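PDB 5Z3M: phosphotyrosine protein phosphatase from Vibrio cholerae serotype O1, which probably hydrolyses phosphotyrosine in proteins, releasing inorganic phosphate. Local coordinates for residues P20-I25 and L139-G144; A110-K115 and S143-L148. All blocks are in the same frame, centred on the assembly; numbering follows the deposited sequence.

Contact 1: residues P20-I25 and L139-G144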
ATOM      1  N   PRO A  20      -2.786   5.473   9.577  1.00 30.84           N
ATOM      2  CA  PRO A  20      -1.978   4.726   8.604  1.00 35.79           C
ATOM      3  C   PRO A  20      -0.474   4.810   8.879  1.00 25.47           C
ATOM      4  O   PRO A  20       0.192   3.777   8.770  1.00 25.72           O
ATOM      5  CB  PRO A  20      -2.334   5.380   7.263  1.00 26.27           C
ATOM      6  CG  PRO A  20      -2.971   6.678   7.615  1.00 27.30           C
ATOM      7  CD  PRO A  20      -3.632   6.487   8.925  1.00 29.36           C
ATOM      8  N   MET A  21       0.039   5.992   9.228  1.00 25.62           N
ATOM      9  CA  MET A  21       1.440   6.134   9.642  1.00 38.14           C
ATOM     10  C   MET A  21       1.725   5.161  10.772  1.00 39.50           C
ATOM     11  O   MET A  21       2.751   4.487  10.789  1.00 41.34           O
ATOM     12  CB  MET A  21       1.772   7.557  10.117  1.00 26.21           C
ATOM     13  CG  MET A  21       1.599   8.687   9.110  1.00 26.52           C
ATOM     14  SD  MET A  21       2.225  10.244   9.803  1.00 55.27           S
ATOM     15  CE  MET A  21       0.862  11.372   9.537  1.00 26.49           C
ATOM     16  N   ALA A  22       0.806   5.107  11.729  1.00 31.85           N
ATOM     17  CA  ALA A  22       0.926   4.172  12.835  1.00 36.43           C
ATOM     18  C   ALA A  22       0.925   2.743  12.316  1.00 34.19           C
ATOM     19  O   ALA A  22       1.736   1.926  12.734  1.00 27.10           O
ATOM     20  CB  ALA A  22      -0.199   4.375  13.830  1.00 42.24           C
ATOM     21  N   GLU A  23       0.014   2.458  11.392  1.00 37.44           N
ATOM     22  CA  GLU A  23      -0.142   1.119  10.835  1.00 45.87           C
ATOM     23  C   GLU A  23       1.072   0.678  10.023  1.00 25.75           C
ATOM     24  O   GLU A  23       1.451  -0.492  10.047  1.00 25.97           O
ATOM     25  CB  GLU A  23      -1.399   1.052   9.962  1.00 50.18           C
ATOM     26  CG  GLU A  23      -1.685  -0.329   9.386  1.00 24.91           C
ATOM     27  CD  GLU A  23      -2.571  -0.276   8.160  1.00 38.95           C
ATOM     28  OE1 GLU A  23      -2.811  -1.338   7.550  1.00 36.83           O
ATOM     29  OE2 GLU A  23      -3.020   0.831   7.802  1.00 38.35           O
ATOM     30  N   ILE A  24       1.676   1.612   9.296  1.00 26.19           N
ATOM     31  CA  ILE A  24       2.846   1.287   8.490  1.00 35.46           C
ATOM     32  C   ILE A  24       4.076   1.101   9.378  1.00 27.40           C
ATOM     33  O   ILE A  24       4.800   0.110   9.247  1.00 27.90           O
ATOM     34  CB  ILE A  24       3.126   2.371   7.432  1.00 42.45           C
ATOM     35  CG1 ILE A  24       2.072   2.311   6.322  1.00 27.30           C
ATOM     36  CG2 ILE A  24       4.514   2.189   6.839  1.00 33.73           C
ATOM     37  CD1 ILE A  24       1.624   3.669   5.832  1.00 27.27           C
ATOM     38  N   ILE A  25       4.302   2.046  10.286  1.00 27.24           N
ATOM     39  CA  ILE A  25       5.398   1.930  11.242  1.00 27.65           C
ATOM     40  C   ILE A  25       5.252   0.647  12.059  1.00 33.04           C
ATOM     41  O   ILE A  25       6.230  -0.051  12.296  1.00 28.04           O
ATOM     42  CB  ILE A  25       5.468   3.145  12.190  1.00 27.46           C
ATOM     43  CG1 ILE A  25       5.782   4.419  11.408  1.00 35.14           C
ATOM     44  CG2 ILE A  25       6.538   2.939  13.240  1.00 30.37           C
ATOM     45  CD1 ILE A  25       5.765   5.677  12.254  1.00 28.32           C
ATOM     46  N   LEU A 139       7.739  10.746  14.403  1.00 24.53           N
ATOM     47  CA  LEU A 139       8.597  10.318  15.505  1.00 26.96           C
ATOM     48  C   LEU A 139       7.804   9.969  16.765  1.00 31.29           C
ATOM     49  O   LEU A 139       8.079   8.959  17.416  1.00 26.62           O
ATOM     50  CB  LEU A 139       9.630  11.403  15.818  1.00 26.77           C
ATOM     51  CG  LEU A 139      10.896  11.294  14.970  1.00 27.86           C
ATOM     52  CD1 LEU A 139      11.671  12.597  14.931  1.00 29.66           C
ATOM     53  CD2 LEU A 139      11.771  10.170  15.493  1.00 37.38           C
ATOM     54  N   LEU A 140       6.831  10.809  17.111  1.00 23.36           N
ATOM     55  CA  LEU A 140       5.945  10.531  18.240  1.00 26.67           C
ATOM     56  C   LEU A 140       5.263   9.183  18.049  1.00 43.38           C
ATOM     57  O   LEU A 140       5.290   8.325  18.933  1.00 44.16           O
ATOM     58  CB  LEU A 140       4.900  11.640  18.397  1.00 24.88           C
ATOM     59  CG  LEU A 140       3.863  11.450  19.505  1.00 24.12           C
ATOM     60  CD1 LEU A 140       4.543  11.063  20.815  1.00 39.68           C
ATOM     61  CD2 LEU A 140       3.008  12.704  19.667  1.00 24.39           C
ATOM     62  N   ILE A 141       4.670   9.001  16.877  1.00 37.58           N
ATOM     63  CA  ILE A 141       4.039   7.740  16.533  1.00 31.44           C
ATOM     64  C   ILE A 141       5.077   6.609  16.489  1.00 28.14           C
ATOM     65  O   ILE A 141       4.796   5.489  16.914  1.00 30.22           O
ATOM     66  CB  ILE A 141       3.276   7.852  15.190  1.00 31.22           C
ATOM     67  CG1 ILE A 141       1.956   8.598  15.411  1.00 24.06           C
ATOM     68  CG2 ILE A 141       2.991   6.481  14.612  1.00 24.40           C
ATOM     69  CD1 ILE A 141       1.531   9.473  14.265  1.00 23.96           C
ATOM     70  N   GLU A 142       6.283   6.915  16.015  1.00 24.14           N
ATOM     71  CA  GLU A 142       7.365   5.930  15.950  1.00 24.51           C
ATOM     72  C   GLU A 142       7.762   5.420  17.325  1.00 29.34           C
ATOM     73  O   GLU A 142       8.018   4.231  17.505  1.00 41.14           O
ATOM     74  CB  GLU A 142       8.592   6.528  15.250  1.00 34.97           C
ATOM     75  CG  GLU A 142       9.672   5.525  14.872  1.00 29.09           C
ATOM     76  CD  GLU A 142      10.799   6.164  14.085  1.00 44.94           C
ATOM     77  OE1 GLU A 142      10.536   7.152  13.368  1.00 47.40           O
ATOM     78  OE2 GLU A 142      11.946   5.684  14.190  1.00 61.96           O
ATOM     79  N   SER A 143       7.837   6.333  18.285  1.00 25.54           N
ATOM     80  CA  SER A 143       8.209   5.978  19.647  1.00 44.10           C
ATOM     81  C   SER A 143       7.111   5.157  20.305  1.00 25.50           C
ATOM     82  O   SER A 143       7.391   4.167  20.979  1.00 32.29           O
ATOM     83  CB  SER A 143       8.504   7.232  20.476  1.00 56.67           C
ATOM     84  OG  SER A 143       7.372   8.077  20.542  1.00 57.44           O
ATOM     85  N   GLY A 144       5.866   5.572  20.100  1.00 25.34           N
ATOM     86  CA  GLY A 144       4.727   4.837  20.617  1.00 25.97           C
ATOM     87  C   GLY A 144       4.703   3.422  20.076  1.00 31.25           C
ATOM     88  O   GLY A 144       4.330   2.478  20.774  1.00 39.69           O
TER

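Contact 2: residues A110-K115 and S143-L148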
ATOM      1  N   ALA A 110      -7.450   1.567  24.302  1.00 34.66           N
ATOM      2  CA  ALA A 110      -6.384   2.262  24.999  1.00 36.80           C
ATOM      3  C   ALA A 110      -5.802   3.252  24.018  1.00 35.68           C
ATOM      4  O   ALA A 110      -5.875   3.029  22.812  1.00 52.07           O
ATOM      5  CB  ALA A 110      -5.322   1.291  25.493  1.00 35.62           C
ATOM      6  N   LEU A 111      -5.236   4.347  24.510  1.00 34.27           N
ATOM      7  CA  LEU A 111      -4.597   5.291  23.606  1.00 37.53           C
ATOM      8  C   LEU A 111      -3.318   4.658  23.056  1.00 37.77           C
ATOM      9  O   LEU A 111      -2.842   3.645  23.570  1.00 45.48           O
ATOM     10  CB  LEU A 111      -4.309   6.628  24.305  1.00 34.47           C
ATOM     11  CG  LEU A 111      -5.462   7.643  24.425  1.00 42.00           C
ATOM     12  CD1 LEU A 111      -5.081   8.835  25.302  1.00 44.42           C
ATOM     13  CD2 LEU A 111      -5.919   8.125  23.056  1.00 34.05           C
ATOM     14  N   PHE A 112      -2.802   5.243  21.984  1.00 49.07           N
ATOM     15  CA  PHE A 112      -1.616   4.760  21.294  1.00 58.23           C
ATOM     16  C   PHE A 112      -0.380   4.846  22.168  1.00 34.43           C
ATOM     17  O   PHE A 112       0.346   3.868  22.371  1.00 35.00           O
ATOM     18  CB  PHE A 112      -1.420   5.584  20.026  1.00 51.46           C
ATOM     19  CG  PHE A 112      -0.222   5.206  19.219  1.00 39.50           C
ATOM     20  CD1 PHE A 112       0.100   3.878  19.002  1.00 37.35           C
ATOM     21  CD2 PHE A 112       0.562   6.187  18.637  1.00 33.90           C
ATOM     22  CE1 PHE A 112       1.197   3.540  18.242  1.00 36.63           C
ATOM     23  CE2 PHE A 112       1.654   5.850  17.876  1.00 34.37           C
ATOM     24  CZ  PHE A 112       1.972   4.525  17.678  1.00 34.78           C
ATOM     25  N   LEU A 113      -0.163   6.047  22.685  1.00 34.47           N
ATOM     26  CA  LEU A 113       1.031   6.381  23.437  1.00 37.74           C
ATOM     27  C   LEU A 113       0.998   5.829  24.847  1.00 35.97           C
ATOM     28  O   LEU A 113       1.968   5.959  25.584  1.00 51.59           O
ATOM     29  CB  LEU A 113       1.202   7.899  23.487  1.00 35.14           C
ATOM     30  CG  LEU A 113       1.323   8.546  22.113  1.00 37.76           C
ATOM     31  CD1 LEU A 113       1.539  10.034  22.259  1.00 34.79           C
ATOM     32  CD2 LEU A 113       2.436   7.886  21.305  1.00 34.90           C
ATOM     33  N   SER A 114      -0.122   5.215  25.211  1.00 46.54           N
ATOM     34  CA  SER A 114      -0.349   4.713  26.561  1.00 46.41           C
ATOM     35  C   SER A 114       0.814   3.904  27.138  1.00 53.69           C
ATOM     36  O   SER A 114       1.056   3.935  28.345  1.00 66.92           O
ATOM     37  CB  SER A 114      -1.622   3.869  26.578  1.00 49.97           C
ATOM     38  OG  SER A 114      -1.698   3.063  25.419  1.00 57.27           O
ATOM     39  N   LYS A 115       1.534   3.193  26.275  1.00 41.61           N
ATOM     40  CA  LYS A 115       2.657   2.363  26.705  1.00 39.91           C
ATOM     41  C   LYS A 115       4.011   3.034  26.493  1.00 39.35           C
ATOM     42  O   LYS A 115       5.052   2.446  26.784  1.00 40.46           O
ATOM     43  CB  LYS A 115       2.632   1.017  25.972  1.00 43.76           C
ATOM     44  CG  LYS A 115       1.450   0.130  26.320  1.00 44.75           C
ATOM     45  CD  LYS A 115       1.818  -0.919  27.354  1.00 46.08           C
ATOM     46  CE  LYS A 115       1.199  -0.619  28.706  1.00 55.67           C
ATOM     47  NZ  LYS A 115       1.094  -1.858  29.524  1.00 42.54           N
ATOM     48  N   SER A 143       7.837   6.333  18.285  1.00 25.54           N
ATOM     49  CA  SER A 143       8.209   5.978  19.647  1.00 44.10           C
ATOM     50  C   SER A 143       7.111   5.157  20.305  1.00 25.50           C
ATOM     51  O   SER A 143       7.391   4.167  20.979  1.00 32.29           O
ATOM     52  CB  SER A 143       8.504   7.232  20.476  1.00 56.67           C
ATOM     53  OG  SER A 143       7.372   8.077  20.542  1.00 57.44           O
ATOM     54  N   GLY A 144       5.866   5.572  20.100  1.00 25.34           N
ATOM     55  CA  GLY A 144       4.727   4.837  20.617  1.00 25.97           C
ATOM     56  C   GLY A 144       4.703   3.422  20.076  1.00 31.25           C
ATOM     57  O   GLY A 144       4.330   2.478  20.774  1.00 39.69           O
ATOM     58  N   ALA A 145       5.128   3.279  18.825  1.00 29.22           N
ATOM     59  CA  ALA A 145       5.153   1.987  18.157  1.00 26.87           C
ATOM     60  C   ALA A 145       6.099   0.986  18.824  1.00 27.69           C
ATOM     61  O   ALA A 145       5.684  -0.124  19.157  1.00 28.65           O
ATOM     62  CB  ALA A 145       5.531   2.169  16.698  1.00 26.50           C
ATOM     63  N   VAL A 146       7.364   1.366  19.010  1.00 45.45           N
ATOM     64  CA  VAL A 146       8.359   0.437  19.546  1.00 33.50           C
ATOM     65  C   VAL A 146       8.044   0.015  20.980  1.00 34.48           C
ATOM     66  O   VAL A 146       8.404  -1.084  21.391  1.00 53.91           O
ATOM     67  CB  VAL A 146       9.805   1.029  19.497  1.00 39.57           C
ATOM     68  CG1 VAL A 146      10.010   1.838  18.236  1.00 27.19           C
ATOM     69  CG2 VAL A 146      10.114   1.872  20.728  1.00 29.34           C
ATOM     70  N   ALA A 147       7.370   0.879  21.736  1.00 28.66           N
ATOM     71  CA  ALA A 147       6.977   0.538  23.099  1.00 32.95           C
ATOM     72  C   ALA A 147       5.983  -0.613  23.069  1.00 35.36           C
ATOM     73  O   ALA A 147       6.110  -1.581  23.818  1.00 41.73           O
ATOM     74  CB  ALA A 147       6.378   1.743  23.807  1.00 29.02           C
ATOM     75  N   LEU A 148       4.995  -0.491  22.190  1.00 30.11           N
ATOM     76  CA  LEU A 148       3.983  -1.518  21.996  1.00 31.03           C
ATOM     77  C   LEU A 148       4.584  -2.847  21.543  1.00 34.12           C
ATOM     78  O   LEU A 148       4.282  -3.897  22.114  1.00 34.91           O
ATOM     79  CB  LEU A 148       2.952  -1.048  20.972  1.00 30.28           C
ATOM     80  CG  LEU A 148       2.125   0.186  21.312  1.00 44.28           C
ATOM     81  CD1 LEU A 148       1.538   0.743  20.043  1.00 32.99           C
ATOM     82  CD2 LEU A 148       1.024  -0.148  22.308  1.00 34.60           C
TER

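Contact 1: residues P20-I25 and L139-G144
Helix 18-32 begins at R18, the last residue of the CX5R phosphate-binding P-loop (C12 to R18) of low molecular weight phosphotyrosine phosphatases. Here it meets helix 131-155, A22 and I25 facing I141 and E142. The short segments run at 46° to each other, with their axes 9.5 Å apart at closest approach. The small side chain of A22 lets I141 come close to the backbone of the first helix. The branch that does this is CG2: chi1 of I141, -77°, leaves CG1 beside the backbone N and turns CG2 to the side anti to it. I141 CG2 sits 3.6 Å from A22 CA and 3.9 Å from A22 CB. I25 comes to the same methyl from one turn further on, and the two isoleucine side chains cross at about a right angle. No hydrogen bond spans the segments; the contact is apolar and mostly buried. I25 also packs on Y65 and L60, and M21 on F134. The side chain of I141 lies about 4 Å from that of R18, a predicted active-site residue like C12. The extended arm of I25 brings CD1 to 3.7 Å from I141 CG2 and 4.0 Å from E142 N.

Contact 2: residues A110-K115 and S143-L148
F112 and L148 meet with their side chains crossed at about a right angle. The ring of F112 reaches helix 131-155 because CG is anti to the backbone N (chi1 179°), which extends the ring from the residue just after strand 109-111 to the helix. L148 comes to the ring obliquely with one methyl, and its CD1 lies 3.3 Å from F112 CE1. G144 CA lies over one face of the ring. At the far end of the ring, F112 CZ is 3.8 Å from G144 C and 3.6 Å from A145 N, the latter again oblique to the ring.

The helix backbone is open to this approach because G144 has no side chain. L113 uses the same opening: its CB points away from the helix, but CD2 returns to lie 3.9 Å from G144 CA. The CA atoms of L113 and G144 are only 4.9 Å apart.

K115 crosses L148 at about a right angle too. Its CG is 4.0 Å from L148 CD2, so the two methyls of L148 meet different side chains: CD1 the ring, CD2 the lysine chain. Beyond this the lysine bends at chi2 and chi3, and the amino end turns off from the helix. A147 turns its CB to the backbone of K115, 3.3 Å from K115 O.

No hydrogen bond joins the segments. F112 also packs on M89 and I141, while L148 packs on Y87 of strand 85-88. The loop that follows strand 109-111 thus packs on the C-terminal helix 131-155, in the parallel alpha/beta fold of low molecular weight phosphotyrosine phosphatases.

Contacts 1 and 2 lie on successive turns of helix 131-155 and share S143 and G144. Their centres are 9 Å apart. Along the chain, segment 20-25 comes first, then 110-115, and each packs against this one long helix, which comes last. Contact 1 joins the helix to helix 18-32, which follows strand 7-12. Contact 2 joins it to the loop after strand 109-111, one of the two outermost strands of the sheet within this chain. The two contacts touch directly: I25 packs on A145, and L140 on L113. Helix 131-155 thus ties early and late parts of the chain together, close to the predicted active-site residues C12 and R18.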